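Exo-beta-1,4-mannosidase (PDB 4LYP) probably cleaves terminal beta-1,4-linked mannose residues from mannan-type oligosaccharides, as a fungal glycoside hydrolase of family 5 built on a TIM barrel. Local coordinates at residues A[110-115]-A[153-158]; A[275-280]-A[327-332]. All coordinates share one frame; numbering follows the deposited sequence.

Contact 1 of 2, residues A[110-115]-A[153-158]; sequences YRMRPS and WQWSGG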
loop_
_atom_site.group_PDB
_atom_site.type_symbol
_atom_site.label_atom_id
_atom_site.label_comp_id
_atom_site.label_asym_id
_atom_site.label_seq_id
_atom_site.Cartn_x
_atom_site.Cartn_y
_atom_site.Cartn_z
ATOM N N TYR A 110 -5.576 17.705 1.666
ATOM C CA TYR A 110 -4.709 16.586 2.030
ATOM C C TYR A 110 -5.205 15.243 1.512
ATOM O O TYR A 110 -4.717 14.199 2.007
ATOM C CB TYR A 110 -4.433 16.500 3.549
ATOM C CG TYR A 110 -4.100 17.832 4.178
ATOM C CD1 TYR A 110 -3.066 18.635 3.699
ATOM C CD2 TYR A 110 -4.918 18.317 5.180
ATOM C CE1 TYR A 110 -2.829 19.910 4.241
ATOM C CE2 TYR A 110 -4.703 19.575 5.774
ATOM C CZ TYR A 110 -3.706 20.357 5.286
ATOM O OH TYR A 110 -3.485 21.615 5.801
ATOM N N ARG A 111 -6.114 15.174 0.529
ATOM C CA ARG A 111 -6.638 13.893 0.116
ATOM C C ARG A 111 -6.850 13.806 -1.389
ATOM O O ARG A 111 -6.999 14.794 -2.146
ATOM C CB ARG A 111 -7.955 13.484 0.820
ATOM C CG ARG A 111 -9.160 14.424 0.517
ATOM C CD ARG A 111 -10.437 13.925 1.142
ATOM N NE ARG A 111 -10.389 14.034 2.576
ATOM C CZ ARG A 111 -11.458 13.816 3.379
ATOM N NH1 ARG A 111 -11.368 14.080 4.655
ATOM N NH2 ARG A 111 -12.549 13.282 2.831
ATOM N N MET A 112 -6.947 12.567 -1.870
ATOM C CA MET A 112 -7.208 12.266 -3.259
ATOM C C MET A 112 -8.494 12.896 -3.713
ATOM O O MET A 112 -9.526 12.802 -3.043
ATOM C CB MET A 112 -7.374 10.755 -3.375
ATOM C CG MET A 112 -6.051 9.989 -3.056
ATOM S SD MET A 112 -6.279 8.280 -2.432
ATOM C CE MET A 112 -6.926 7.397 -3.849
ATOM N N ARG A 113 -8.464 13.514 -4.883
ATOM C CA ARG A 113 -9.626 14.172 -5.447
ATOM C C ARG A 113 -9.647 13.896 -6.962
ATOM O O ARG A 113 -8.601 14.003 -7.614
ATOM C CB ARG A 113 -9.563 15.714 -5.213
ATOM C CG ARG A 113 -10.865 16.432 -5.557
ATOM C CD ARG A 113 -10.755 17.934 -5.481
ATOM N NE ARG A 113 -10.496 18.406 -4.138
ATOM C CZ ARG A 113 -9.510 19.158 -3.662
ATOM N NH1 ARG A 113 -8.532 19.527 -4.465
ATOM N NH2 ARG A 113 -9.538 19.571 -2.364
ATOM N N PRO A 114 -10.804 13.629 -7.559
ATOM C CA PRO A 114 -12.072 13.416 -6.859
ATOM C C PRO A 114 -12.063 12.050 -6.113
ATOM O O PRO A 114 -11.372 11.096 -6.556
ATOM C CB PRO A 114 -13.120 13.433 -8.015
ATOM C CG PRO A 114 -12.329 12.926 -9.220
ATOM C CD PRO A 114 -10.910 13.378 -9.017
ATOM N N SER A 115 -12.826 11.985 -5.034
ATOM C CA SER A 115 -12.955 10.776 -4.259
ATOM C C SER A 115 -13.801 9.706 -5.007
ATOM O O SER A 115 -14.699 10.016 -5.804
ATOM C CB SER A 115 -13.589 11.088 -2.921
ATOM O OG SER A 115 -14.889 11.674 -3.039
ATOM N N TRP A 153 -5.239 6.748 7.701
ATOM C CA TRP A 153 -4.772 8.100 7.512
ATOM C C TRP A 153 -5.663 8.910 6.605
ATOM O O TRP A 153 -6.626 8.437 5.953
ATOM C CB TRP A 153 -3.306 8.095 7.038
ATOM C CG TRP A 153 -2.442 7.377 8.008
ATOM C CD1 TRP A 153 -1.832 6.157 7.816
ATOM C CD2 TRP A 153 -2.112 7.758 9.357
ATOM N NE1 TRP A 153 -1.171 5.751 8.973
ATOM C CE2 TRP A 153 -1.326 6.730 9.923
ATOM C CE3 TRP A 153 -2.452 8.888 10.158
ATOM C CZ2 TRP A 153 -0.866 6.779 11.237
ATOM C CZ3 TRP A 153 -2.015 8.901 11.476
ATOM C CH2 TRP A 153 -1.221 7.868 12.021
ATOM N N GLN A 154 -5.309 10.205 6.503
ATOM C CA GLN A 154 -6.224 11.224 5.949
ATOM C C GLN A 154 -6.137 11.406 4.466
ATOM O O GLN A 154 -6.968 12.119 3.878
ATOM C CB GLN A 154 -5.968 12.574 6.650
ATOM C CG GLN A 154 -4.633 13.288 6.334
ATOM C CD GLN A 154 -3.435 12.822 7.166
ATOM O OE1 GLN A 154 -3.323 11.667 7.609
ATOM N NE2 GLN A 154 -2.488 13.761 7.370
ATOM N N TRP A 155 -5.173 10.772 3.785
ATOM C CA TRP A 155 -4.897 11.077 2.357
ATOM C C TRP A 155 -5.846 10.470 1.407
ATOM O O TRP A 155 -5.854 10.799 0.219
ATOM C CB TRP A 155 -3.454 10.791 2.049
ATOM C CG TRP A 155 -2.946 9.403 2.346
ATOM C CD1 TRP A 155 -2.217 8.994 3.464
ATOM C CD2 TRP A 155 -3.038 8.237 1.437
ATOM N NE1 TRP A 155 -1.871 7.678 3.319
ATOM C CE2 TRP A 155 -2.320 7.182 2.098
ATOM C CE3 TRP A 155 -3.629 7.981 0.212
ATOM C CZ2 TRP A 155 -2.177 5.915 1.544
ATOM C CZ3 TRP A 155 -3.464 6.744 -0.341
ATOM C CH2 TRP A 155 -2.741 5.694 0.319
ATOM N N SER A 156 -6.750 9.597 1.904
ATOM C CA SER A 156 -7.864 9.099 1.124
ATOM C C SER A 156 -9.179 9.371 1.879
ATOM O O SER A 156 -10.184 8.671 1.667
ATOM C CB SER A 156 -7.694 7.612 0.802
ATOM O OG SER A 156 -7.605 6.878 2.015
ATOM N N GLY A 157 -9.179 10.354 2.798
ATOM C CA GLY A 157 -10.323 10.550 3.699
ATOM C C GLY A 157 -10.151 9.607 4.892
ATOM O O GLY A 157 -9.662 10.031 5.948
ATOM N N GLY A 158 -10.442 8.333 4.689
ATOM C CA GLY A 158 -10.015 7.316 5.640
ATOM C C GLY A 158 -10.929 7.253 6.892
ATOM O O GLY A 158 -12.035 7.789 6.937
HETATM O O HOH W 1 -8.155 14.693 4.113
#
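The outer part of Arg111 lies over Gly157. At the root of the side chain, Arg111 CB lies 3.5 Å from both Gln154 O and Trp155 O. A chi1 of 64° sets CG between the backbone N and the carbonyl carbon; Arg111 CD comes to 4.1 Å from Gly157 N, and after a bend at chi3 the guanidinium presents one face to Gly157 CA, 3.4 Å above the Arg111 guanidinium plane and over its centre. In that plane Arg111 NE donates to water 1 at 2.8 Å, and water 1 donates to Gln154 O. NH1 and NH2 turn to Gln161 and to the carbonyl of Glu103, so every nitrogen of this buried cation has a partner.

Both segments are loops that follow barrel strands, 95-99 and 144-148, on the side of the TIM barrel where Trp153 helps to hold a bound guanidine together with Glu238 and Glu416. Met112 N donates to Trp155 O at 2.9 Å, while Tyr110 O receives a CA-H...O contact from Trp155 CA. Met112 SD comes to the edge of the Trp155 indole, 3.8 Å from Trp155 CE3, as a Met-aromatic contact, and also touches Ser156 CB. His415 stacks on the same indole.

Contact 2 of 2, residues A[275-280]-A[327-332]; sequences DFDRAH and AQLNKP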
loop_
_atom_site.group_PDB
_atom_site.type_symbol
_atom_site.label_atom_id
_atom_site.label_comp_id
_atom_site.label_asym_id
_atom_site.label_seq_id
_atom_site.Cartn_x
_atom_site.Cartn_y
_atom_site.Cartn_z
ATOM N N ASP A 275 1.461 -6.472 19.459
ATOM C CA ASP A 275 0.737 -5.712 18.435
ATOM C C ASP A 275 0.642 -6.553 17.145
ATOM O O ASP A 275 -0.406 -6.577 16.473
ATOM C CB ASP A 275 1.482 -4.412 18.178
ATOM C CG ASP A 275 0.953 -3.613 16.997
ATOM O OD1 ASP A 275 -0.160 -3.035 17.124
ATOM O OD2 ASP A 275 1.691 -3.532 15.997
ATOM N N PHE A 276 1.767 -7.190 16.768
ATOM C CA PHE A 276 1.757 -8.062 15.574
ATOM C C PHE A 276 0.716 -9.146 15.668
ATOM O O PHE A 276 -0.046 -9.397 14.696
ATOM C CB PHE A 276 3.184 -8.629 15.409
ATOM C CG PHE A 276 3.382 -9.458 14.175
ATOM C CD1 PHE A 276 3.139 -10.837 14.196
ATOM C CD2 PHE A 276 3.845 -8.855 12.976
ATOM C CE1 PHE A 276 3.385 -11.587 13.045
ATOM C CE2 PHE A 276 4.072 -9.608 11.847
ATOM C CZ PHE A 276 3.863 -10.962 11.891
ATOM N N ASP A 277 0.647 -9.841 16.796
ATOM C CA ASP A 277 -0.298 -10.938 16.967
ATOM C C ASP A 277 -1.744 -10.454 17.046
ATOM O O ASP A 277 -2.669 -11.112 16.599
ATOM C CB ASP A 277 0.065 -11.796 18.199
ATOM C CG ASP A 277 1.345 -12.558 17.997
ATOM O OD1 ASP A 277 1.827 -12.690 16.850
ATOM O OD2 ASP A 277 1.857 -13.137 18.980
ATOM N N ARG A 278 -1.925 -9.287 17.645
ATOM C CA ARG A 278 -3.274 -8.711 17.769
ATOM C C ARG A 278 -3.903 -8.518 16.354
ATOM O O ARG A 278 -5.099 -8.714 16.167
ATOM C CB ARG A 278 -3.169 -7.360 18.462
ATOM C CG ARG A 278 -4.401 -6.530 18.488
ATOM C CD ARG A 278 -4.345 -5.366 19.465
ATOM N NE ARG A 278 -3.231 -4.461 19.117
ATOM C CZ ARG A 278 -2.649 -3.598 19.941
ATOM N NH1 ARG A 278 -3.120 -3.438 21.198
ATOM N NH2 ARG A 278 -1.565 -2.864 19.521
ATOM N N ALA A 279 -3.063 -8.160 15.373
ATOM C CA ALA A 279 -3.548 -7.966 14.019
ATOM C C ALA A 279 -3.616 -9.280 13.224
ATOM O O ALA A 279 -4.469 -9.467 12.391
ATOM C CB ALA A 279 -2.608 -7.008 13.243
ATOM N N HIS A 280 -2.610 -10.172 13.458
ATOM C CA HIS A 280 -2.388 -11.286 12.514
ATOM C C HIS A 280 -2.857 -12.653 13.012
ATOM O O HIS A 280 -3.017 -13.539 12.168
ATOM C CB HIS A 280 -0.909 -11.375 12.165
ATOM C CG HIS A 280 -0.402 -10.155 11.459
ATOM N ND1 HIS A 280 0.604 -9.379 11.921
ATOM C CD2 HIS A 280 -0.716 -9.654 10.210
ATOM C CE1 HIS A 280 0.840 -8.367 11.038
ATOM N NE2 HIS A 280 0.080 -8.548 9.994
ATOM N N ALA A 327 7.078 -16.247 11.468
ATOM C CA ALA A 327 7.348 -17.670 11.607
ATOM C C ALA A 327 6.613 -18.269 12.815
ATOM O O ALA A 327 6.120 -19.386 12.782
ATOM C CB ALA A 327 8.847 -17.969 11.624
ATOM N N GLN A 328 6.515 -17.485 13.887
ATOM C CA GLN A 328 5.830 -17.930 15.112
ATOM C C GLN A 328 4.382 -18.262 14.810
ATOM O O GLN A 328 3.794 -19.180 15.428
ATOM C CB GLN A 328 5.989 -16.853 16.213
ATOM C CG GLN A 328 7.392 -16.850 16.784
ATOM C CD GLN A 328 7.707 -16.075 18.072
ATOM O OE1 GLN A 328 8.587 -15.227 18.030
ATOM N NE2 GLN A 328 7.156 -16.493 19.230
ATOM N N LEU A 329 3.737 -17.503 13.906
ATOM C CA LEU A 329 2.369 -17.741 13.505
ATOM C C LEU A 329 2.240 -18.707 12.336
ATOM O O LEU A 329 1.150 -19.042 11.896
ATOM C CB LEU A 329 1.635 -16.456 13.120
ATOM C CG LEU A 329 1.479 -15.434 14.247
ATOM C CD1 LEU A 329 0.646 -14.252 13.707
ATOM C CD2 LEU A 329 0.773 -16.029 15.483
ATOM N N ASN A 330 3.404 -19.101 11.780
ATOM C CA ASN A 330 3.452 -19.923 10.582
ATOM C C ASN A 330 2.627 -19.324 9.422
ATOM O O ASN A 330 1.826 -20.020 8.792
ATOM C CB ASN A 330 2.975 -21.377 10.873
ATOM C CG ASN A 330 3.270 -22.323 9.721
ATOM O OD1 ASN A 330 4.311 -22.207 8.977
ATOM N ND2 ASN A 330 2.417 -23.258 9.543
ATOM N N LYS A 331 2.875 -18.049 9.153
ATOM C CA LYS A 331 2.216 -17.377 8.026
ATOM C C LYS A 331 3.298 -16.641 7.246
ATOM O O LYS A 331 4.301 -16.194 7.803
ATOM C CB LYS A 331 1.158 -16.396 8.523
ATOM C CG LYS A 331 -0.039 -17.105 9.168
ATOM C CD LYS A 331 -1.103 -16.164 9.644
ATOM C CE LYS A 331 -2.299 -16.960 10.124
ATOM N NZ LYS A 331 -3.357 -16.178 10.744
ATOM N N PRO A 332 3.060 -16.396 5.954
ATOM C CA PRO A 332 4.047 -15.578 5.171
ATOM C C PRO A 332 4.120 -14.168 5.631
ATOM O O PRO A 332 3.199 -13.640 6.277
ATOM C CB PRO A 332 3.478 -15.667 3.736
ATOM C CG PRO A 332 2.616 -16.874 3.715
ATOM C CD PRO A 332 2.002 -16.935 5.087
#
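The backbones of the two segments stay well apart: the nearest CA atoms, those of His280 and Leu329, are 8.1 Å from each other, and side chains bridge the interval. Segment 275-280 is the last part of helix 273-280. Segment 327-332 holds the end of helix 308-329, which stops in a Schellman motif where Asn330 takes positive phi, and then runs on as an extended chain.

Leu329 is the central contact. Its CD1 is 3.6 Å from His280 CB and 3.9 Å from Phe276 CE1, and the side chains of Leu329 and Phe276 run past each other in opposite directions. Asp277 OD1 lies 3.7 Å from Leu329 CD1, so one methyl meets apolar carbons and a carboxylate oxygen together. The imidazole of His280 turns back over its own helix: His280 ND1 sits 3.3 Å above the centre of one Phe276 face and gives a weak bond to Phe276 O.

Lys331, extended beyond CG, carries NZ to His280 O at 3.0 Å, close to the line of the C=O bond (165° at the oxygen). The ammonium also bonds Ile285 O, with a weaker third bond to His282 O, and its positive charge would probably offset the negative end of the helix dipole. This lysine-to-carbonyl bond at the last residue of helix 273-280 joins two helices on the outside of the TIM barrel, beside strands 288-292 and 333-338.

In the fold
Along the chain the contacts come in series: contact 1 is complete before contact 2 opens. Their centres are 29 Å apart, on opposite sides of the chain's centre, and their nearest atoms are about 11 Å from each other, so they do not touch. Contact 1 ties together loops that follow the paired parallel strands 95-99 and 144-148, next to the guanidine pocket of Trp153. Contact 2 joins the ends of helices 273-280 and 308-329, which precede the parallel pair 288-292 and 333-338. One contact thus holds two loops together beside the pocket, while the other packs the helical layer of a later part of the same barrel.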